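Local coordinates for hypothetical protein Atu2144 (Agrobacterium tumefaciens, PDB 2ODF) that is of unknown function but belongs to the N-formylglutamate amidohydrolase family, so probably hydrolyses an amide bond in a small N-acylated substrate, at residues Pro129-Val134 / Thr207-Leu212. Numbering follows the deposited sequence.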
loop_
_atom_site.group_PDB
_atom_site.type_symbol
_atom_site.label_atom_id
_atom_site.label_comp_id
_atom_site.label_asym_id
_atom_site.label_seq_id
_atom_site.Cartn_x
_atom_site.Cartn_y
_atom_site.Cartn_z
ATOM N N PRO A 129 -2.245 7.666 -0.924
ATOM C CA PRO A 129 -2.923 8.949 -1.109
ATOM C C PRO A 129 -2.652 9.592 -2.467
ATOM O O PRO A 129 -3.596 10.057 -3.104
ATOM C CB PRO A 129 -2.384 9.827 0.065
ATOM C CG PRO A 129 -2.039 8.826 1.107
ATOM C CD PRO A 129 -1.485 7.650 0.348
ATOM N N PHE A 130 -1.413 9.527 -2.945
ATOM C CA PHE A 130 -1.037 10.099 -4.213
ATOM C C PHE A 130 -1.834 9.462 -5.370
ATOM O O PHE A 130 -2.524 10.165 -6.116
ATOM C CB PHE A 130 0.482 10.000 -4.426
ATOM C CG PHE A 130 0.944 10.582 -5.726
ATOM C CD1 PHE A 130 1.041 11.962 -5.888
ATOM C CD2 PHE A 130 1.264 9.756 -6.797
ATOM C CE1 PHE A 130 1.431 12.488 -7.117
ATOM C CE2 PHE A 130 1.641 10.286 -8.018
ATOM C CZ PHE A 130 1.718 11.645 -8.174
ATOM N N HIS A 131 -1.761 8.157 -5.489
ATOM C CA HIS A 131 -2.444 7.462 -6.518
ATOM C C HIS A 131 -3.948 7.508 -6.393
ATOM O O HIS A 131 -4.617 7.534 -7.360
ATOM C CB HIS A 131 -1.861 6.090 -6.725
ATOM C CG HIS A 131 -0.468 6.121 -7.257
ATOM N ND1 HIS A 131 -0.177 6.501 -8.536
ATOM C CD2 HIS A 131 0.713 5.898 -6.655
ATOM C CE1 HIS A 131 1.125 6.488 -8.704
ATOM N NE2 HIS A 131 1.684 6.112 -7.580
ATOM N N ASP A 132 -4.455 7.522 -5.181
ATOM C CA ASP A 132 -5.875 7.600 -4.960
ATOM C C ASP A 132 -6.419 8.946 -5.501
ATOM O O ASP A 132 -7.472 9.016 -5.999
ATOM C CB ASP A 132 -6.221 7.423 -3.485
ATOM C CG ASP A 132 -6.307 5.951 -3.042
ATOM O OD1 ASP A 132 -6.150 5.045 -3.839
ATOM O OD2 ASP A 132 -6.554 5.740 -1.888
ATOM N N ARG A 133 -5.668 9.996 -5.317
ATOM C CA ARG A 133 -6.121 11.294 -5.728
ATOM C C ARG A 133 -6.119 11.382 -7.244
ATOM O O ARG A 133 -6.998 11.889 -7.803
ATOM C CB ARG A 133 -5.234 12.373 -5.162
ATOM C CG ARG A 133 -5.717 13.738 -5.429
ATOM C CD ARG A 133 -6.979 14.019 -4.712
ATOM N NE ARG A 133 -7.241 15.429 -4.709
ATOM C CZ ARG A 133 -6.706 16.281 -3.854
ATOM N NH1 ARG A 133 -5.899 15.856 -2.925
ATOM N NH2 ARG A 133 -6.996 17.555 -3.919
ATOM N N VAL A 134 -5.089 10.864 -7.878
ATOM C CA VAL A 134 -5.021 10.823 -9.316
ATOM C C VAL A 134 -6.220 10.040 -9.829
ATOM O O VAL A 134 -6.942 10.480 -10.642
ATOM C CB VAL A 134 -3.720 10.214 -9.767
ATOM C CG1 VAL A 134 -3.715 9.981 -11.216
ATOM C CG2 VAL A 134 -2.538 11.043 -9.298
ATOM N N THR A 207 7.360 3.047 -15.906
ATOM C CA THR A 207 6.012 3.387 -16.390
ATOM C C THR A 207 4.891 2.958 -15.424
ATOM O O THR A 207 3.748 2.817 -15.828
ATOM C CB THR A 207 5.733 2.825 -17.794
ATOM O OG1 THR A 207 5.762 1.393 -17.743
ATOM C CG2 THR A 207 6.774 3.354 -18.773
ATOM N N HIS A 208 5.207 2.817 -14.131
ATOM C CA HIS A 208 4.196 2.403 -13.128
ATOM C C HIS A 208 2.960 3.271 -13.129
ATOM O O HIS A 208 1.827 2.782 -13.225
ATOM C CB HIS A 208 4.845 2.414 -11.726
ATOM C CG HIS A 208 3.955 1.895 -10.644
ATOM N ND1 HIS A 208 3.266 0.709 -10.750
ATOM C CD2 HIS A 208 3.631 2.414 -9.439
ATOM C CE1 HIS A 208 2.572 0.511 -9.638
ATOM N NE2 HIS A 208 2.796 1.526 -8.822
ATOM N N THR A 209 3.144 4.579 -12.990
ATOM C CA THR A 209 2.027 5.522 -12.971
ATOM C C THR A 209 1.111 5.407 -14.224
ATOM O O THR A 209 -0.117 5.480 -14.127
ATOM C CB THR A 209 2.573 6.961 -12.763
ATOM O OG1 THR A 209 3.216 7.031 -11.461
ATOM C CG2 THR A 209 1.465 7.979 -12.887
ATOM N N LEU A 210 1.713 5.244 -15.392
ATOM C CA LEU A 210 0.962 5.004 -16.627
ATOM C C LEU A 210 0.159 3.669 -16.522
ATOM O O LEU A 210 -1.027 3.611 -16.871
ATOM C CB LEU A 210 1.913 4.947 -17.825
ATOM C CG LEU A 210 2.823 6.177 -18.060
ATOM C CD1 LEU A 210 3.719 5.978 -19.306
ATOM C CD2 LEU A 210 1.952 7.450 -18.123
ATOM N N ARG A 211 0.813 2.631 -16.024
ATOM C CA ARG A 211 0.168 1.332 -15.801
ATOM C C ARG A 211 -1.012 1.419 -14.829
ATOM O O ARG A 211 -2.009 0.723 -15.031
ATOM C CB ARG A 211 1.157 0.260 -15.337
ATOM C CG ARG A 211 2.188 -0.125 -16.379
ATOM C CD ARG A 211 3.141 -1.208 -15.925
ATOM N NE ARG A 211 4.028 -1.554 -17.034
ATOM C CZ ARG A 211 5.074 -2.359 -16.937
ATOM N NH1 ARG A 211 5.365 -2.951 -15.782
ATOM N NH2 ARG A 211 5.825 -2.580 -18.012
ATOM N N LEU A 212 -0.918 2.263 -13.797
ATOM C CA LEU A 212 -2.012 2.420 -12.831
ATOM C C LEU A 212 -3.199 3.217 -13.342
ATOM O O LEU A 212 -4.344 2.895 -13.023
ATOM C CB LEU A 212 -1.515 3.096 -11.548
ATOM C CG LEU A 212 -0.520 2.355 -10.639
ATOM C CD1 LEU A 212 -0.412 3.096 -9.305
ATOM C CD2 LEU A 212 -0.918 0.886 -10.452
#
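Leu212 lays its CD1 methyl over one face of the His131 imidazole, 3.6 Å from the ring centroid and only 16° off the ring normal, which identifies a CH-pi contact. The methyl leans toward the rim, and its nearest ring atom is ND1 of His131, 3.5 Å from Leu212 CD1. On the opposite face, CD2 of Phe130 sits over the ring centre, 3.7 Å above the plane, so the imidazole is sandwiched between aliphatic and aromatic carbon. His131 reaches across because its CG stands anti to the carbonyl carbon (chi1 -66°) on a CA-CB bond directed at the other helix.

Thr209 arrives in the plane of the ring, at its edge: OG1 of Thr209 is 3.5 Å from CE1 of His131, a van der Waals approach, while the hydroxyl is hydrogen-bonded to Glu32. His208 adds an offset edge-to-face pair, its edge turned to the face of His131 with centroids 5.9 Å apart and planes at 72°. Both ring nitrogens of His131 are engaged, NE2 with the carbonyl of Cys89 and ND1 with His213 NE2, which fixes the ring's rotation and satisfies its buried polar atoms.

The contact joins the middle of the long helix 116-143 to the short helix 208-213, which comes before strand 220-227 of the central mixed sheet, an alpha/beta arrangement consistent with the zinc-exopeptidase-like clan. Phe130 and Val134 pack on strand 77-80 and Leu210 on strand 220-227, while Arg211 and His208 bind Glu116 of the second subunit, setting these helices between sheet and dimer partner.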